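Local coordinates for protein glycoside hydrolase, family 11\:clostridium cellulosome enzyme, dockerin type i\:polysaccharide (Clostridium thermocellum, PDB 2C71) that removes acetyl groups from xylan in plant cell walls, acting as a metal-dependent family 4 carbohydrate esterase with a NodB-type deacetylase domain, at residues A[173-176]-A[177-180]; A[24-27]-A[28-31]; A[186-189]-A[190-194]; A[131-134]-A[135-139]; A[195-198]-A[199-202]. All coordinates share one frame; numbering follows the deposited sequence.

Contact 1: residues A[173-176]-A[177-180]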
loop_
_atom_site.group_PDB
_atom_site.type_symbol
_atom_site.label_atom_id
_atom_site.label_comp_id
_atom_site.label_asym_id
_atom_site.label_seq_id
_atom_site.Cartn_x
_atom_site.Cartn_y
_atom_site.Cartn_z
ATOM N N PRO A 173 15.669 1.683 -10.014
ATOM C CA PRO A 173 17.138 1.696 -10.259
ATOM C C PRO A 173 17.883 2.708 -9.400
ATOM O O PRO A 173 18.986 2.431 -8.923
ATOM C CB PRO A 173 17.225 1.974 -11.748
ATOM C CG PRO A 173 15.925 1.503 -12.326
ATOM C CD PRO A 173 14.921 1.817 -11.279
ATOM N N THR A 174 17.304 3.903 -9.195
ATOM C CA THR A 174 18.007 4.928 -8.442
ATOM C C THR A 174 18.189 4.486 -6.998
ATOM O O THR A 174 19.306 4.565 -6.457
ATOM C CB THR A 174 17.274 6.279 -8.450
ATOM O OG1 THR A 174 17.265 6.801 -9.770
ATOM C CG2 THR A 174 17.934 7.296 -7.513
ATOM N N LEU A 175 17.137 4.004 -6.357
ATOM C CA LEU A 175 17.295 3.630 -4.966
ATOM C C LEU A 175 18.190 2.380 -4.836
ATOM O O LEU A 175 18.994 2.301 -3.906
ATOM C CB LEU A 175 15.939 3.448 -4.287
ATOM C CG LEU A 175 15.099 4.723 -4.189
ATOM C CD1 LEU A 175 13.817 4.484 -3.375
ATOM C CD2 LEU A 175 15.936 5.918 -3.614
ATOM N N LYS A 176 18.091 1.427 -5.760
ATOM C CA LYS A 176 19.036 0.298 -5.691
ATOM C C LYS A 176 20.478 0.796 -5.777
ATOM O O LYS A 176 21.364 0.290 -5.078
ATOM C CB LYS A 176 18.769 -0.727 -6.785
ATOM C CG LYS A 176 17.565 -1.594 -6.509
ATOM C CD LYS A 176 17.484 -2.692 -7.544
ATOM C CE LYS A 176 16.307 -3.614 -7.369
ATOM N NZ LYS A 176 16.478 -4.854 -8.214
ATOM N N SER A 177 20.708 1.786 -6.634
ATOM C CA SER A 177 22.115 2.201 -6.842
ATOM C C SER A 177 22.582 2.964 -5.583
ATOM O O SER A 177 23.789 3.035 -5.348
ATOM C CB SER A 177 22.187 3.041 -8.115
ATOM O OG SER A 177 21.896 2.251 -9.274
ATOM N N ARG A 178 21.669 3.478 -4.778
ATOM C CA ARG A 178 22.010 4.158 -3.538
ATOM C C ARG A 178 22.088 3.236 -2.318
ATOM O O ARG A 178 22.258 3.702 -1.207
ATOM C CB ARG A 178 21.008 5.276 -3.252
ATOM C CG ARG A 178 21.058 6.370 -4.247
ATOM C CD ARG A 178 20.076 7.466 -3.868
ATOM N NE ARG A 178 20.028 8.519 -4.863
ATOM C CZ ARG A 178 19.420 9.686 -4.683
ATOM N NH1 ARG A 178 18.801 9.960 -3.545
ATOM N NH2 ARG A 178 19.437 10.579 -5.656
ATOM N N GLY A 179 21.948 1.940 -2.537
ATOM C CA GLY A 179 22.125 0.960 -1.481
ATOM C C GLY A 179 20.831 0.499 -0.849
ATOM O O GLY A 179 20.906 -0.152 0.191
ATOM N N TYR A 180 19.669 0.912 -1.348
ATOM C CA TYR A 180 18.423 0.458 -0.769
ATOM C C TYR A 180 18.024 -0.895 -1.310
ATOM O O TYR A 180 18.311 -1.269 -2.479
ATOM C CB TYR A 180 17.289 1.451 -1.086
ATOM C CG TYR A 180 17.393 2.747 -0.375
ATOM C CD1 TYR A 180 18.099 3.832 -0.910
ATOM C CD2 TYR A 180 16.695 2.933 0.808
ATOM C CE1 TYR A 180 18.134 5.041 -0.234
ATOM C CE2 TYR A 180 16.738 4.130 1.473
ATOM C CZ TYR A 180 17.499 5.160 0.991
ATOM O OH TYR A 180 17.501 6.360 1.677
HETATM O O HOH W 1 20.855 -1.828 -3.451
#

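Contact 2: residues A[24-27]-A[28-31]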
loop_
_atom_site.group_PDB
_atom_site.type_symbol
_atom_site.label_atom_id
_atom_site.label_comp_id
_atom_site.label_asym_id
_atom_site.label_seq_id
_atom_site.Cartn_x
_atom_site.Cartn_y
_atom_site.Cartn_z
ATOM N N LEU A 24 2.436 -4.255 -11.555
ATOM C CA LEU A 24 2.994 -5.591 -11.345
ATOM C C LEU A 24 4.032 -5.922 -12.417
ATOM O O LEU A 24 5.025 -6.587 -12.112
ATOM C CB LEU A 24 1.888 -6.640 -11.288
ATOM C CG LEU A 24 1.015 -6.574 -10.023
ATOM C CD1 LEU A 24 -0.255 -7.410 -10.209
ATOM C CD2 LEU A 24 1.772 -7.060 -8.788
ATOM N N ASP A 25 3.797 -5.499 -13.649
ATOM C CA ASP A 25 4.782 -5.749 -14.725
ATOM C C ASP A 25 6.102 -5.072 -14.420
ATOM O O ASP A 25 7.155 -5.652 -14.703
ATOM C CB ASP A 25 4.243 -5.324 -16.060
ATOM C CG ASP A 25 3.120 -6.211 -16.597
ATOM O OD1 ASP A 25 2.874 -7.304 -16.126
ATOM O OD2 ASP A 25 2.517 -5.782 -17.641
ATOM N N LYS A 26 6.102 -3.825 -13.921
ATOM C CA LYS A 26 7.344 -3.150 -13.536
ATOM C C LYS A 26 8.033 -3.897 -12.403
ATOM O O LYS A 26 9.253 -4.056 -12.387
ATOM C CB LYS A 26 7.090 -1.710 -13.093
ATOM C CG LYS A 26 6.556 -0.773 -14.145
ATOM C CD LYS A 26 7.482 -0.560 -15.328
ATOM C CE LYS A 26 6.849 0.350 -16.339
ATOM N NZ LYS A 26 7.628 0.536 -17.523
ATOM N N LEU A 27 7.264 -4.319 -11.404
ATOM C CA LEU A 27 7.852 -5.027 -10.263
ATOM C C LEU A 27 8.458 -6.343 -10.706
ATOM O O LEU A 27 9.526 -6.759 -10.197
ATOM C CB LEU A 27 6.839 -5.211 -9.155
ATOM C CG LEU A 27 6.233 -3.893 -8.628
ATOM C CD1 LEU A 27 5.106 -4.239 -7.617
ATOM C CD2 LEU A 27 7.253 -2.983 -8.025
ATOM N N ASP A 28 7.866 -7.019 -11.675
ATOM C CA ASP A 28 8.464 -8.238 -12.233
ATOM C C ASP A 28 9.768 -7.893 -12.949
ATOM O O ASP A 28 10.761 -8.637 -12.834
ATOM C CB ASP A 28 7.508 -8.929 -13.237
ATOM C CG ASP A 28 6.319 -9.659 -12.624
ATOM O OD1 ASP A 28 6.359 -9.994 -11.424
ATOM O OD2 ASP A 28 5.360 -9.924 -13.416
ATOM N N LYS A 29 9.774 -6.833 -13.753
ATOM C CA LYS A 29 10.961 -6.445 -14.507
ATOM C C LYS A 29 12.160 -6.257 -13.612
ATOM O O LYS A 29 13.279 -6.651 -13.950
ATOM C CB LYS A 29 10.671 -5.162 -15.298
ATOM C CG LYS A 29 11.774 -4.579 -16.131
ATOM C CD LYS A 29 11.242 -3.127 -16.673
ATOM C CE LYS A 29 12.178 -2.425 -17.554
ATOM N NZ LYS A 29 11.539 -1.193 -18.074
ATOM N N TYR A 30 11.939 -5.646 -12.453
ATOM C CA TYR A 30 13.017 -5.334 -11.497
ATOM C C TYR A 30 13.159 -6.341 -10.363
ATOM O O TYR A 30 14.020 -6.198 -9.508
ATOM C CB TYR A 30 12.812 -3.916 -10.921
ATOM C CG TYR A 30 12.898 -2.874 -11.963
ATOM C CD1 TYR A 30 14.108 -2.634 -12.558
ATOM C CD2 TYR A 30 11.795 -2.102 -12.365
ATOM C CE1 TYR A 30 14.215 -1.694 -13.578
ATOM C CE2 TYR A 30 11.905 -1.153 -13.366
ATOM C CZ TYR A 30 13.123 -0.947 -13.981
ATOM O OH TYR A 30 13.293 -0.030 -15.000
ATOM N N ASN A 31 12.306 -7.361 -10.369
ATOM C CA ASN A 31 12.311 -8.371 -9.320
ATOM C C ASN A 31 12.110 -7.763 -7.936
ATOM O O ASN A 31 12.822 -8.100 -6.989
ATOM C CB ASN A 31 13.612 -9.176 -9.356
ATOM C CG ASN A 31 13.567 -10.397 -8.461
ATOM O OD1 ASN A 31 14.591 -10.835 -7.936
ATOM N ND2 ASN A 31 12.376 -10.955 -8.279
HETATM O O HOH W 2 4.837 -8.379 -9.820
HETATM O O HOH W 3 5.292 -9.347 -16.372
#

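Contact 3: residues A[186-189]-A[190-194]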
loop_
_atom_site.group_PDB
_atom_site.type_symbol
_atom_site.label_atom_id
_atom_site.label_comp_id
_atom_site.label_asym_id
_atom_site.label_seq_id
_atom_site.Cartn_x
_atom_site.Cartn_y
_atom_site.Cartn_z
ATOM N N THR A 186 5.534 -6.350 5.983
ATOM C CA THR A 186 5.851 -7.366 6.984
ATOM C C THR A 186 7.357 -7.537 7.068
ATOM O O THR A 186 7.917 -7.650 8.176
ATOM C CB THR A 186 5.123 -8.712 6.704
ATOM O OG1 THR A 186 3.738 -8.572 7.062
ATOM C CG2 THR A 186 5.700 -9.888 7.459
ATOM N N GLU A 187 8.027 -7.602 5.926
ATOM C CA GLU A 187 9.460 -7.767 5.913
ATOM C C GLU A 187 10.171 -6.576 6.545
ATOM O O GLU A 187 11.168 -6.731 7.266
ATOM C CB GLU A 187 9.941 -7.979 4.496
ATOM C CG GLU A 187 9.630 -9.323 3.886
ATOM C CD GLU A 187 9.757 -9.401 2.351
ATOM O OE1 GLU A 187 10.062 -8.368 1.639
ATOM O OE2 GLU A 187 9.504 -10.552 1.803
ATOM N N LEU A 188 9.689 -5.352 6.273
ATOM C CA LEU A 188 10.299 -4.163 6.850
ATOM C C LEU A 188 10.299 -4.236 8.380
ATOM O O LEU A 188 11.315 -4.014 9.031
ATOM C CB LEU A 188 9.548 -2.923 6.368
ATOM C CG LEU A 188 10.072 -1.604 6.907
ATOM C CD1 LEU A 188 11.556 -1.408 6.555
ATOM C CD2 LEU A 188 9.227 -0.396 6.394
ATOM N N PHE A 189 9.146 -4.535 8.962
ATOM C CA PHE A 189 9.055 -4.684 10.412
ATOM C C PHE A 189 10.000 -5.786 10.894
ATOM O O PHE A 189 10.761 -5.620 11.844
ATOM C CB PHE A 189 7.639 -4.988 10.851
ATOM C CG PHE A 189 6.758 -3.736 10.989
ATOM C CD1 PHE A 189 6.341 -3.027 9.877
ATOM C CD2 PHE A 189 6.373 -3.311 12.235
ATOM C CE1 PHE A 189 5.505 -1.877 10.067
ATOM C CE2 PHE A 189 5.557 -2.220 12.421
ATOM C CZ PHE A 189 5.160 -1.508 11.339
ATOM N N THR A 190 9.917 -6.955 10.270
ATOM C CA THR A 190 10.661 -8.143 10.741
ATOM C C THR A 190 12.179 -7.868 10.689
ATOM O O THR A 190 12.905 -8.172 11.635
ATOM C CB THR A 190 10.240 -9.344 9.923
ATOM O OG1 THR A 190 8.826 -9.590 10.009
ATOM C CG2 THR A 190 10.914 -10.595 10.394
ATOM N N LEU A 191 12.649 -7.341 9.580
ATOM C CA LEU A 191 14.082 -7.142 9.402
ATOM C C LEU A 191 14.631 -6.069 10.309
ATOM O O LEU A 191 15.847 -6.039 10.615
ATOM C CB LEU A 191 14.406 -6.778 7.936
ATOM C CG LEU A 191 14.184 -7.897 6.950
ATOM C CD1 LEU A 191 14.088 -7.331 5.525
ATOM C CD2 LEU A 191 15.301 -8.937 7.013
ATOM N N LYS A 192 13.784 -5.146 10.750
ATOM C CA LYS A 192 14.123 -4.082 11.702
ATOM C C LYS A 192 13.900 -4.505 13.159
ATOM O O LYS A 192 14.227 -3.750 14.072
ATOM C CB LYS A 192 13.282 -2.825 11.403
ATOM C CG LYS A 192 13.506 -2.160 10.093
ATOM C CD LYS A 192 14.776 -1.462 10.010
ATOM C CE LYS A 192 14.877 -0.543 8.748
ATOM N NZ LYS A 192 16.258 -0.070 8.726
ATOM N N GLY A 193 13.358 -5.687 13.386
ATOM C CA GLY A 193 13.119 -6.184 14.737
ATOM C C GLY A 193 11.971 -5.490 15.456
ATOM O O GLY A 193 11.953 -5.468 16.696
ATOM N N VAL A 194 11.008 -4.944 14.724
ATOM C CA VAL A 194 9.862 -4.242 15.332
ATOM C C VAL A 194 8.666 -5.189 15.250
ATOM O O VAL A 194 8.259 -5.590 14.154
ATOM C CB VAL A 194 9.531 -2.961 14.570
ATOM C CG1 VAL A 194 8.292 -2.281 15.160
ATOM C CG2 VAL A 194 10.758 -2.047 14.606
#

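Contact 4: residues A[131-134]-A[135-139]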
loop_
_atom_site.group_PDB
_atom_site.type_symbol
_atom_site.label_atom_id
_atom_site.label_comp_id
_atom_site.label_asym_id
_atom_site.label_seq_id
_atom_site.Cartn_x
_atom_site.Cartn_y
_atom_site.Cartn_z
ATOM N N PRO A 131 -2.928 14.142 -11.937
ATOM C CA PRO A 131 -2.561 13.712 -13.302
ATOM C C PRO A 131 -1.653 14.617 -14.091
ATOM O O PRO A 131 -1.040 14.172 -15.059
ATOM C CB PRO A 131 -3.910 13.539 -14.029
ATOM C CG PRO A 131 -4.843 13.185 -12.988
ATOM C CD PRO A 131 -4.389 14.037 -11.734
ATOM N N SER A 132 -1.567 15.892 -13.756
ATOM C CA SER A 132 -0.648 16.753 -14.467
ATOM C C SER A 132 0.814 16.483 -14.107
ATOM O O SER A 132 1.702 16.964 -14.835
ATOM C CB SER A 132 -0.986 18.221 -14.179
ATOM O OG SER A 132 -0.811 18.487 -12.800
ATOM N N THR A 133 1.117 15.735 -13.046
ATOM C CA THR A 133 2.509 15.518 -12.647
ATOM C C THR A 133 3.055 14.320 -13.443
ATOM O O THR A 133 2.377 13.310 -13.645
ATOM C CB THR A 133 2.699 15.337 -11.159
ATOM O OG1 THR A 133 2.140 14.091 -10.685
ATOM C CG2 THR A 133 2.120 16.488 -10.347
ATOM N N THR A 134 4.295 14.440 -13.877
ATOM C CA THR A 134 4.910 13.467 -14.781
ATOM C C THR A 134 5.568 12.323 -14.025
ATOM O O THR A 134 5.783 12.362 -12.809
ATOM C CB THR A 134 5.960 14.178 -15.639
ATOM O OG1 THR A 134 7.012 14.588 -14.754
ATOM C CG2 THR A 134 5.371 15.337 -16.432
ATOM N N ALA A 135 5.952 11.288 -14.768
ATOM C CA ALA A 135 6.741 10.183 -14.205
ATOM C C ALA A 135 7.973 10.716 -13.506
ATOM O O ALA A 135 8.322 10.288 -12.411
ATOM C CB ALA A 135 7.120 9.180 -15.260
ATOM N N GLU A 136 8.701 11.616 -14.176
ATOM C CA GLU A 136 9.939 12.139 -13.625
ATOM C C GLU A 136 9.706 12.901 -12.322
ATOM O O GLU A 136 10.495 12.768 -11.371
ATOM C CB GLU A 136 10.655 13.002 -14.664
ATOM C CG GLU A 136 11.599 14.057 -14.207
ATOM C CD GLU A 136 12.112 14.824 -15.419
ATOM O OE1 GLU A 136 11.414 15.690 -15.984
ATOM O OE2 GLU A 136 13.234 14.523 -15.823
ATOM N N GLN A 137 8.603 13.672 -12.253
ATOM C CA GLN A 137 8.287 14.415 -11.042
ATOM C C GLN A 137 7.896 13.488 -9.896
ATOM O O GLN A 137 8.295 13.707 -8.748
ATOM C CB GLN A 137 7.178 15.429 -11.318
ATOM C CG GLN A 137 7.674 16.565 -12.197
ATOM C CD GLN A 137 6.576 17.457 -12.753
ATOM O OE1 GLN A 137 5.426 17.045 -12.935
ATOM N NE2 GLN A 137 6.934 18.748 -12.946
ATOM N N ARG A 138 7.124 12.449 -10.197
ATOM C CA ARG A 138 6.743 11.483 -9.168
ATOM C C ARG A 138 7.977 10.796 -8.620
ATOM O O ARG A 138 8.142 10.606 -7.409
ATOM C CB ARG A 138 5.746 10.487 -9.767
ATOM C CG ARG A 138 4.398 11.154 -10.085
ATOM C CD ARG A 138 3.551 10.323 -11.008
ATOM N NE ARG A 138 2.331 11.076 -11.345
ATOM C CZ ARG A 138 1.111 10.610 -11.469
ATOM N NH1 ARG A 138 0.871 9.334 -11.359
ATOM N NH2 ARG A 138 0.125 11.462 -11.696
ATOM N N ALA A 139 8.868 10.387 -9.527
ATOM C CA ALA A 139 10.105 9.740 -9.105
ATOM C C ALA A 139 10.970 10.660 -8.264
ATOM O O ALA A 139 11.513 10.237 -7.238
ATOM C CB ALA A 139 10.877 9.249 -10.341
HETATM O O HOH W 4 3.949 19.216 -13.711
HETATM O O HOH W 5 8.586 16.584 -15.760
#

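Contact 5: residues A[195-198]-A[199-202]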
loop_
_atom_site.group_PDB
_atom_site.type_symbol
_atom_site.label_atom_id
_atom_site.label_comp_id
_atom_site.label_asym_id
_atom_site.label_seq_id
_atom_site.Cartn_x
_atom_site.Cartn_y
_atom_site.Cartn_z
ATOM N N PRO A 195 8.088 -5.602 16.383
ATOM C CA PRO A 195 6.915 -6.482 16.334
ATOM C C PRO A 195 5.791 -5.830 15.540
ATOM O O PRO A 195 5.581 -4.614 15.636
ATOM C CB PRO A 195 6.513 -6.625 17.816
ATOM C CG PRO A 195 7.825 -6.425 18.534
ATOM C CD PRO A 195 8.526 -5.346 17.771
ATOM N N ILE A 196 5.062 -6.631 14.792
ATOM C CA ILE A 196 3.891 -6.180 14.041
ATOM C C ILE A 196 2.714 -6.291 15.015
ATOM O O ILE A 196 2.093 -7.345 15.163
ATOM C CB ILE A 196 3.672 -6.994 12.764
ATOM C CG1 ILE A 196 4.923 -6.929 11.883
ATOM C CG2 ILE A 196 2.464 -6.452 12.011
ATOM C CD1 ILE A 196 4.924 -7.909 10.757
ATOM N N ASP A 197 2.482 -5.212 15.749
ATOM C CA ASP A 197 1.645 -5.221 16.931
ATOM C C ASP A 197 0.501 -4.218 16.790
ATOM O O ASP A 197 0.705 -3.007 16.966
ATOM C CB ASP A 197 2.483 -4.870 18.167
ATOM C CG ASP A 197 1.684 -4.908 19.454
ATOM O OD1 ASP A 197 0.448 -5.175 19.435
ATOM O OD2 ASP A 197 2.323 -4.692 20.533
ATOM N N PRO A 198 -0.720 -4.695 16.496
ATOM C CA PRO A 198 -1.848 -3.824 16.286
ATOM C C PRO A 198 -2.347 -3.124 17.539
ATOM O O PRO A 198 -3.230 -2.305 17.441
ATOM C CB PRO A 198 -2.865 -4.789 15.589
ATOM C CG PRO A 198 -2.522 -6.064 16.214
ATOM C CD PRO A 198 -1.076 -6.099 16.260
ATOM N N SER A 199 -1.777 -3.460 18.691
ATOM C CA SER A 199 -2.069 -2.743 19.928
ATOM C C SER A 199 -1.364 -1.391 19.958
ATOM O O SER A 199 -1.641 -0.555 20.818
ATOM C CB SER A 199 -1.657 -3.579 21.141
ATOM O OG SER A 199 -0.268 -3.464 21.391
ATOM N N VAL A 200 -0.456 -1.180 19.012
ATOM C CA VAL A 200 0.121 0.141 18.786
ATOM C C VAL A 200 -0.860 1.060 18.066
ATOM O O VAL A 200 -1.181 0.849 16.897
ATOM C CB VAL A 200 1.425 0.057 17.971
ATOM C CG1 VAL A 200 1.945 1.451 17.657
ATOM C CG2 VAL A 200 2.469 -0.752 18.726
ATOM N N LYS A 201 -1.334 2.083 18.772
ATOM C CA LYS A 201 -2.336 2.992 18.229
ATOM C C LYS A 201 -1.689 4.246 17.646
ATOM O O LYS A 201 -2.045 5.367 18.009
ATOM C CB LYS A 201 -3.354 3.375 19.304
ATOM C CG LYS A 201 -4.447 2.340 19.519
ATOM C CD LYS A 201 -4.573 1.414 18.321
ATOM C CE LYS A 201 -5.339 0.149 18.678
ATOM N NZ LYS A 201 -5.774 -0.597 17.466
ATOM N N ARG A 202 -0.739 4.045 16.740
ATOM C CA ARG A 202 -0.059 5.132 16.094
ATOM C C ARG A 202 0.121 4.770 14.622
ATOM O O ARG A 202 0.207 3.606 14.252
ATOM C CB ARG A 202 1.272 5.340 16.748
ATOM C CG ARG A 202 1.107 5.677 18.241
ATOM C CD ARG A 202 2.358 5.697 18.981
ATOM N NE ARG A 202 3.143 6.803 18.505
ATOM C CZ ARG A 202 4.421 6.976 18.812
ATOM N NH1 ARG A 202 5.045 6.098 19.586
ATOM N NH2 ARG A 202 5.085 8.022 18.324
#

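Contact 1: residues A[173-176]-A[177-180]
The backbone carbonyl of Leu175 takes the N-H of Tyr180 (O to N 3.0 Å) while Lys176 O takes that of Gly179 (3.1 Å), the two back-reaching bonds of a Schellman motif that ends helix 164-177. Gly179 has a phi of 98°, where a beta carbon would be jammed against the preceding carbonyl oxygen, so glycine suits the turn. A water adds a further tie by donating to both Lys176 O and Tyr180 O. Ser177 N, in the last helical turn, donates to Pro173 O at 2.9 Å. In one of two modelled conformers, with OG beside the backbone N (chi1 -67°), the Ser177 hydroxyl reaches the same oxygen from the opposite face of the carbonyl plane, gripping it a second time. Thr174 and Arg178 run side by side over Ile143 of helix 135-145, the methyl CG2 lying 3.6 Å from NE, while Thr174 OG1 bonds back to Ile170 O. On the buried side Leu175 and Tyr180 pack on Val146, joining CB to CB at 4.0 Å. The Tyr180 ring, which also receives Lys5 in a cation-pi contact, has Leu175 O at its edge, 3.5 Å from CD1.

Contact 2: residues A[24-27]-A[28-31]
Asp28, Lys29 and Tyr30 are tied by their backbone N-H groups to the carbonyls of Leu24, Asp25 and Lys26 one turn earlier. Asp28 N lies 2.9 Å from Leu24 O, and Tyr30 N lies 3.1 Å from Lys26 O. Charge dominates the outer side chains. Asp25 OD1 and Asp28 OD2 stand 4.5 Å apart, yet both form salt bridges with Arg53, and a water donates to the two oxygens as well. A second water links Asp28 OD1 (2.7 Å) with Leu24 O. In the same way, Lys26 NZ and Lys29 NZ, 4.3 Å apart, gather round the carboxylate of Asp169, whose negative charge would offset theirs. With CG anti to its backbone N (chi1 179°), Lys29 lays that CG over the centre of one face of the Tyr30 ring, 4.3 Å above the plane, and the extended chain beyond CG carries NZ on to Asp169. That tyrosine brings its hydroxyl to Asp169 too, and its CD2 comes within 3.2 Å of Lys26 O. Apolar packing belongs to the inner side, where Leu24 and Leu27 rest on Phe36 of strand 35-38. Asn31, a residue type that tolerates positive phi (57°), turns the chain in a Schellman motif, ending the helix of the beta-alpha-beta crossover from strand 6-12 to strand 35-38.

Contact 3: residues A[186-189]-A[190-194]
The Phe189 ring has Val194 O at one edge, in the ring plane and 3.5 Å from CD2, and the same CD2 meets Val194 CG1 at 3.6 Å. Tyr204 joins it edge-to-face and Phe100 meets it with the planes at about 50°, so a large buried aromatic suits this turn of helix. Val194 can reach the ring because the chain doubles back in a Schellman motif: Val194 N donates to Phe189 O at 3.0 Å, and Gly193 N to Thr190 O, with Gly193 at a phi of 73° that comes easily to a residue lacking a side chain. Threonine at 190 serves the helix itself. Its OG1, set beside the backbone N (chi1 -58°), donates to Thr186 O over 2.8 Å, above the carbonyl plane, while Thr190 N approaches from the opposite face at 3.0 Å. Thr186 lies alongside and points the same way, its own hydroxyl engaged with Glu60 and Lys99. Lys192 CG lies 4.1 Å from Leu188 CD1, and a bend at chi2 keeps CE at the same distance, leaving NZ to a salt bridge with Asp148. Helix 185-192 sits against strand 6-12, with Leu188 on Leu6 and Ala8, and Leu191 and Lys192 also on Leu6.

Contact 4: residues A[131-134]-A[135-139]
A capping box opens helix 135-145, with Thr134 as the N-cap and Gln137 as its partner three residues on. Thr134 OG1, held between its backbone N and carbonyl carbon (chi1 67°), accepts from Gln137 N at 3.1 Å; in return Gln137 stretches back to take Thr134 N on OE1 at 3.0 Å in a nearly straight bond (164°). A short beta-hydroxyl suits the first task and a longer amide the second. Waters continue the polar network: one donates to Gln137 OE1, another lies between Thr134 OG1 (2.7 Å) and Glu136 OE1. Arg138 N donates to Thr134 O at 2.9 Å in the opening turn. Arg138 reaches back to the loop before the helix, its extended chain crossing Thr133 at about a right angle. NE donates to Thr133 OG1 over 3.1 Å, the oxygen lying 19° out of the guanidinium plane, and weakly to Thr133 O. That hydroxyl has one proton, which Ile130 O and Asn127 O must share or take in turn. Arg138 NH2 also holds Ile130 O, and NH1 holds Thr164 OG1 at the start of helix 164-177, against which Ala135, Arg138 and Ala139 pack through Glu166, Ala167, Ile170 and Ile171.

Contact 5: residues A[195-198]-A[199-202]
Hydrogen bonds from Ser199 converge on one carboxylate oxygen of Asp197: the hydroxyl OG donates to OD1 at 2.7 Å and the backbone N at 2.9 Å. Both come from the same face of the carboxylate, above its plane, which helps to set the rotation of the acid group. Asp197 can offer that oxygen because CG is anti to its backbone N (chi1 -178°), swinging the carboxylate forward along the chain, while Ser199 brings OG back with a chi1 of 81°. The bond to Ser199 N closes an Asx turn, and it overlies a type I beta turn from Asp197 to Val200, in which Val200 N donates to Asp197 O at 3.0 Å from above the carbonyl plane. Pro198 fits the second position of this turn, its ring holding phi close to the value a type I turn needs, and it lies against Asp117. Just before, Ile196 is the centre of an inverse gamma turn. The charged contact belongs to Lys201, which bends at chi2 to bring NZ to Pro198 O, 3.1 Å away and almost straight ahead of the carbonyl (170°); NZ also bonds to Phe113 O. Apolar contact is slight: Val200 CG2 lies 4.2 Å from Asp197 CB.

How the contacts relate
Contacts 1, 2 and 3 each end a helix in a Schellman motif and are partly buried, whereas contacts 4 and 5 lie at the surface, one starting a helix and the other shaping a loop. Helix 164-177 draws three together: contact 1 is its end, contact 2 meets it through Asp169 and the bond from Lys176 NZ to Tyr30 O, and contact 4 packs on it. Contacts 3 and 5 also touch, as Ile196 CG1 packs 3.5 Å from Phe189 CB. Chemistry follows place: charged groups of contact 2 turn outward to Arg53 and Asp169, contacts 1 and 3 combine hydroxyl-to-carbonyl bonds with inward aromatic packing, and in contacts 4 and 5 side-chain hydrogen bonds dominate, with little apolar packing.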